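Long-range contact in Lmo1340 protein (Listeria monocytogenes, PDB 4NLM), which is of unknown function but is probably a surface lipoprotein built around a YqgU-like six-bladed beta-propeller domain: residues A[128-140]-A[151-165]. Residues are numbered along the deposited sequence; the frame is centred on the assembly and turned at random.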
# COMPACT_ATOMS: atom_id res chain seq x y z
N ALA A 128 20.57 7.04 -3.77
CA ALA A 128 20.54 6.94 -5.23
C ALA A 128 19.51 7.92 -5.76
O ALA A 128 18.60 8.32 -5.05
CB ALA A 128 20.18 5.52 -5.65
N SER A 129 19.65 8.27 -7.03
CA SER A 129 18.75 9.19 -7.65
C SER A 129 18.73 9.02 -9.16
O SER A 129 19.74 8.67 -9.76
CB SER A 129 19.21 10.61 -7.30
OG SER A 129 18.32 11.60 -7.74
N ARG A 130 17.59 9.28 -9.79
CA ARG A 130 17.50 9.33 -11.24
C ARG A 130 16.53 10.43 -11.61
O ARG A 130 15.56 10.70 -10.93
CB ARG A 130 17.16 7.99 -11.90
CG ARG A 130 15.80 7.42 -11.58
CD ARG A 130 15.55 6.14 -12.38
NE ARG A 130 15.41 6.37 -13.83
CZ ARG A 130 14.26 6.63 -14.42
NH1 ARG A 130 13.13 6.71 -13.72
NH2 ARG A 130 14.22 6.84 -15.73
N ALA A 131 16.86 11.09 -12.71
CA ALA A 131 16.10 12.20 -13.24
C ALA A 131 15.11 11.69 -14.26
O ALA A 131 15.42 10.79 -15.04
CB ALA A 131 17.04 13.21 -13.89
N THR A 132 13.94 12.32 -14.28
CA THR A 132 12.92 11.92 -15.22
C THR A 132 11.99 13.11 -15.47
O THR A 132 12.35 14.23 -15.14
CB THR A 132 12.20 10.66 -14.75
OG1 THR A 132 11.38 10.16 -15.81
CG2 THR A 132 11.38 10.91 -13.49
N LYS A 133 10.85 12.83 -16.07
CA LYS A 133 9.85 13.87 -16.30
C LYS A 133 8.70 13.67 -15.30
O LYS A 133 8.49 12.57 -14.82
CB LYS A 133 9.34 13.81 -17.74
CG LYS A 133 10.42 14.04 -18.79
CD LYS A 133 11.17 15.34 -18.56
CE LYS A 133 12.33 15.51 -19.52
NZ LYS A 133 11.90 15.71 -20.93
N PRO A 134 7.97 14.74 -14.97
CA PRO A 134 6.88 14.58 -13.99
C PRO A 134 5.68 13.92 -14.61
O PRO A 134 4.79 14.58 -15.15
CB PRO A 134 6.57 16.01 -13.56
CG PRO A 134 7.09 16.87 -14.65
CD PRO A 134 8.17 16.14 -15.36
N LEU A 135 5.65 12.61 -14.53
CA LEU A 135 4.60 11.82 -15.08
C LEU A 135 3.96 10.98 -14.00
O LEU A 135 4.61 10.57 -13.01
CB LEU A 135 5.18 10.89 -16.12
CG LEU A 135 5.80 11.64 -17.29
CD1 LEU A 135 6.58 10.65 -18.11
CD2 LEU A 135 4.76 12.36 -18.15
N THR A 136 2.70 10.64 -14.22
CA THR A 136 2.01 9.77 -13.28
C THR A 136 2.66 8.43 -13.24
O THR A 136 2.80 7.76 -14.27
CB THR A 136 0.53 9.65 -13.70
OG1 THR A 136 -0.06 10.95 -13.74
CG2 THR A 136 -0.24 8.73 -12.74
N THR A 137 2.99 8.00 -12.02
CA THR A 137 3.78 6.78 -11.83
C THR A 137 3.28 6.01 -10.61
O THR A 137 2.98 6.59 -9.56
CB THR A 137 5.25 7.16 -11.61
OG1 THR A 137 5.71 7.99 -12.68
CG2 THR A 137 6.12 5.93 -11.52
N THR A 138 3.28 4.69 -10.74
CA THR A 138 2.92 3.81 -9.64
C THR A 138 4.14 2.94 -9.35
O THR A 138 4.70 2.34 -10.27
CB THR A 138 1.69 2.93 -9.96
OG1 THR A 138 0.62 3.76 -10.38
CG2 THR A 138 1.26 2.10 -8.76
N PHE A 139 4.54 2.82 -8.08
CA PHE A 139 5.76 2.17 -7.70
C PHE A 139 5.56 0.87 -6.94
O PHE A 139 4.71 0.83 -6.05
CB PHE A 139 6.62 3.09 -6.83
CG PHE A 139 7.08 4.35 -7.49
CD1 PHE A 139 6.28 5.48 -7.46
CD2 PHE A 139 8.30 4.42 -8.13
CE1 PHE A 139 6.69 6.66 -8.06
CE2 PHE A 139 8.70 5.61 -8.73
CZ PHE A 139 7.90 6.74 -8.69
N TYR A 140 6.39 -0.15 -7.20
CA TYR A 140 6.33 -1.46 -6.57
C TYR A 140 7.72 -1.81 -6.10
O TYR A 140 8.61 -2.11 -6.91
CB TYR A 140 5.82 -2.49 -7.57
CG TYR A 140 4.43 -2.18 -8.05
CD1 TYR A 140 3.33 -2.61 -7.35
CD2 TYR A 140 4.22 -1.41 -9.16
CE1 TYR A 140 2.05 -2.33 -7.76
CE2 TYR A 140 2.94 -1.09 -9.58
CZ TYR A 140 1.87 -1.58 -8.87
OH TYR A 140 0.58 -1.29 -9.25
N PHE A 151 8.24 0.25 -11.68
CA PHE A 151 7.26 1.29 -11.77
C PHE A 151 6.59 1.34 -13.11
O PHE A 151 7.19 1.04 -14.16
CB PHE A 151 7.84 2.64 -11.34
CG PHE A 151 9.07 3.04 -12.07
CD1 PHE A 151 8.96 3.81 -13.21
CD2 PHE A 151 10.32 2.74 -11.59
CE1 PHE A 151 10.06 4.21 -13.92
CE2 PHE A 151 11.45 3.14 -12.29
CZ PHE A 151 11.31 3.87 -13.45
N VAL A 152 5.32 1.72 -13.03
CA VAL A 152 4.47 1.91 -14.17
C VAL A 152 4.33 3.40 -14.41
O VAL A 152 3.89 4.13 -13.51
CB VAL A 152 3.09 1.27 -13.92
CG1 VAL A 152 2.21 1.43 -15.16
CG2 VAL A 152 3.25 -0.20 -13.54
N THR A 153 4.70 3.85 -15.61
CA THR A 153 4.55 5.25 -15.99
C THR A 153 3.49 5.40 -17.07
O THR A 153 3.38 4.58 -17.98
CB THR A 153 5.87 5.83 -16.53
OG1 THR A 153 6.43 4.96 -17.52
CG2 THR A 153 6.87 6.00 -15.42
N TYR A 154 2.69 6.45 -16.92
CA TYR A 154 1.59 6.72 -17.83
C TYR A 154 1.80 8.03 -18.58
O TYR A 154 2.29 8.99 -18.00
CB TYR A 154 0.28 6.88 -17.06
CG TYR A 154 -0.18 5.66 -16.32
CD1 TYR A 154 0.27 5.40 -15.03
CD2 TYR A 154 -1.03 4.75 -16.92
CE1 TYR A 154 -0.17 4.29 -14.34
CE2 TYR A 154 -1.46 3.62 -16.24
CZ TYR A 154 -1.03 3.40 -14.95
OH TYR A 154 -1.45 2.29 -14.26
N SER A 155 1.50 8.03 -19.87
CA SER A 155 1.49 9.24 -20.68
C SER A 155 0.70 8.94 -21.93
O SER A 155 0.68 7.81 -22.39
CB SER A 155 2.91 9.64 -21.06
OG SER A 155 2.94 10.89 -21.72
N PRO A 156 0.02 9.97 -22.50
CA PRO A 156 -0.74 9.67 -23.72
C PRO A 156 0.10 9.20 -24.90
O PRO A 156 -0.43 8.56 -25.81
CB PRO A 156 -1.40 11.01 -24.08
CG PRO A 156 -1.33 11.85 -22.86
CD PRO A 156 -0.22 11.33 -22.01
N GLU A 157 1.39 9.49 -24.86
CA GLU A 157 2.27 9.09 -25.95
C GLU A 157 2.50 7.59 -26.01
O GLU A 157 2.93 7.07 -27.05
CB GLU A 157 3.63 9.75 -25.82
CG GLU A 157 3.64 11.23 -26.10
CD GLU A 157 3.20 12.05 -24.94
OE1 GLU A 157 2.81 11.48 -23.91
OE2 GLU A 157 3.26 13.27 -25.03
N TRP A 158 2.30 6.88 -24.90
CA TRP A 158 2.54 5.43 -24.88
C TRP A 158 1.55 4.60 -24.05
O TRP A 158 1.71 3.40 -23.96
CB TRP A 158 3.95 5.14 -24.38
CG TRP A 158 4.22 5.56 -22.97
CD1 TRP A 158 3.85 4.90 -21.82
CD2 TRP A 158 4.99 6.68 -22.55
NE1 TRP A 158 4.31 5.58 -20.73
CE2 TRP A 158 5.01 6.68 -21.14
CE3 TRP A 158 5.63 7.74 -23.22
CZ2 TRP A 158 5.67 7.63 -20.41
CZ3 TRP A 158 6.26 8.69 -22.49
CH2 TRP A 158 6.30 8.63 -21.11
N ASN A 159 0.53 5.24 -23.50
CA ASN A 159 -0.48 4.60 -22.63
C ASN A 159 0.15 4.27 -21.27
O ASN A 159 0.13 5.10 -20.38
CB ASN A 159 -1.14 3.38 -23.30
CG ASN A 159 -2.28 2.82 -22.48
OD1 ASN A 159 -2.74 3.45 -21.52
ND2 ASN A 159 -2.76 1.64 -22.85
N PHE A 160 0.77 3.10 -21.15
CA PHE A 160 1.51 2.78 -19.94
C PHE A 160 2.72 1.96 -20.34
O PHE A 160 2.72 1.32 -21.37
CB PHE A 160 0.68 2.00 -18.91
CG PHE A 160 0.41 0.59 -19.30
CD1 PHE A 160 -0.68 0.28 -20.10
CD2 PHE A 160 1.24 -0.44 -18.88
CE1 PHE A 160 -0.94 -1.03 -20.47
CE2 PHE A 160 0.99 -1.74 -19.26
CZ PHE A 160 -0.10 -2.03 -20.05
N GLN A 161 3.74 1.99 -19.50
CA GLN A 161 4.92 1.15 -19.70
C GLN A 161 5.43 0.83 -18.32
O GLN A 161 5.08 1.49 -17.35
CB GLN A 161 5.96 1.87 -20.55
CG GLN A 161 6.58 3.04 -19.83
CD GLN A 161 7.41 3.96 -20.69
OE1 GLN A 161 7.44 3.80 -21.91
NE2 GLN A 161 8.12 4.87 -20.09
N ILE A 162 6.26 -0.20 -18.25
CA ILE A 162 6.78 -0.74 -16.97
C ILE A 162 8.29 -0.88 -17.06
O ILE A 162 8.82 -1.37 -18.06
CB ILE A 162 6.19 -2.12 -16.66
CG1 ILE A 162 4.66 -2.10 -16.84
CG2 ILE A 162 6.56 -2.54 -15.24
CD1 ILE A 162 4.06 -3.45 -16.56
N GLU A 163 8.97 -0.41 -16.04
CA GLU A 163 10.43 -0.50 -15.95
C GLU A 163 10.83 -0.93 -14.57
O GLU A 163 10.09 -0.80 -13.62
CB GLU A 163 11.02 0.88 -16.27
CG GLU A 163 10.83 1.31 -17.71
CD GLU A 163 10.99 2.81 -17.93
OE1 GLU A 163 11.67 3.18 -18.90
OE2 GLU A 163 10.46 3.61 -17.14
N ASN A 164 12.02 -1.48 -14.48
CA ASN A 164 12.64 -1.87 -13.22
C ASN A 164 13.93 -1.12 -13.03
O ASN A 164 14.82 -1.16 -13.88
CB ASN A 164 12.95 -3.36 -13.20
CG ASN A 164 13.56 -3.82 -11.88
OD1 ASN A 164 13.13 -3.39 -10.81
ND2 ASN A 164 14.53 -4.68 -11.96
N TRP A 165 14.04 -0.42 -11.92
CA TRP A 165 15.23 0.29 -11.54
C TRP A 165 15.97 -0.39 -10.42
O TRP A 165 15.40 -0.50 -9.34
CB TRP A 165 14.84 1.69 -11.10
CG TRP A 165 15.98 2.61 -10.72
CD1 TRP A 165 17.20 2.69 -11.31
CD2 TRP A 165 15.95 3.64 -9.70
NE1 TRP A 165 17.95 3.72 -10.74
CE2 TRP A 165 17.20 4.31 -9.75
CE3 TRP A 165 15.00 4.06 -8.76
CZ2 TRP A 165 17.53 5.34 -8.88
CZ3 TRP A 165 15.32 5.11 -7.91
CH2 TRP A 165 16.57 5.74 -7.98
O HOH W 1 1.53 11.26 -16.75
O HOH W 2 -1.18 2.21 -11.67
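Arg130 lays its aliphatic chain across the indole of Trp165, with CD 3.6 Å from the centroid of the five-membered ring and almost straight above it, a CH-pi contact. The chain bends at CG-CD (chi3 -68°), which carries the guanidinium past the indole to the far end of Phe151, where Arg130 NH1 lies 3.4 Å from Phe151 CZ. The Phe151 ring thus fills the gap between Arg130, the CG2 methyl of Thr137 and Phe139. The two phenylalanines point the same way, their planes turned 45° apart, and Phe139 CD2 packs 3.7 Å from Phe151 CB. Thr137 also drops CG2 onto one face of the Phe139 ring, while its OG1 bonds back to Leu135 O. Leu135 pushes CD1 against the rim of the Trp158 indole, 3.6 Å from CH2; that indole is pinned by NE1 to Thr153 O. Beneath these side chains runs an antiparallel ladder: Thr138 and Val152 exchange two backbone bonds, and Tyr154 N reaches Thr136 O at 3.0 Å. On the other face, one water bridges Thr138 OG1 and Tyr154 OH, and Tyr140 CE2 meets Val152 CG2. Strands 137-141 and 148-155 form the first hairpin of a four-stranded propeller blade. Strand 126-132 closes the preceding blade, whose Tyr106 and Met116 pack on Phe139, while Ile182 of the next blade covers Tyr140 and Val152.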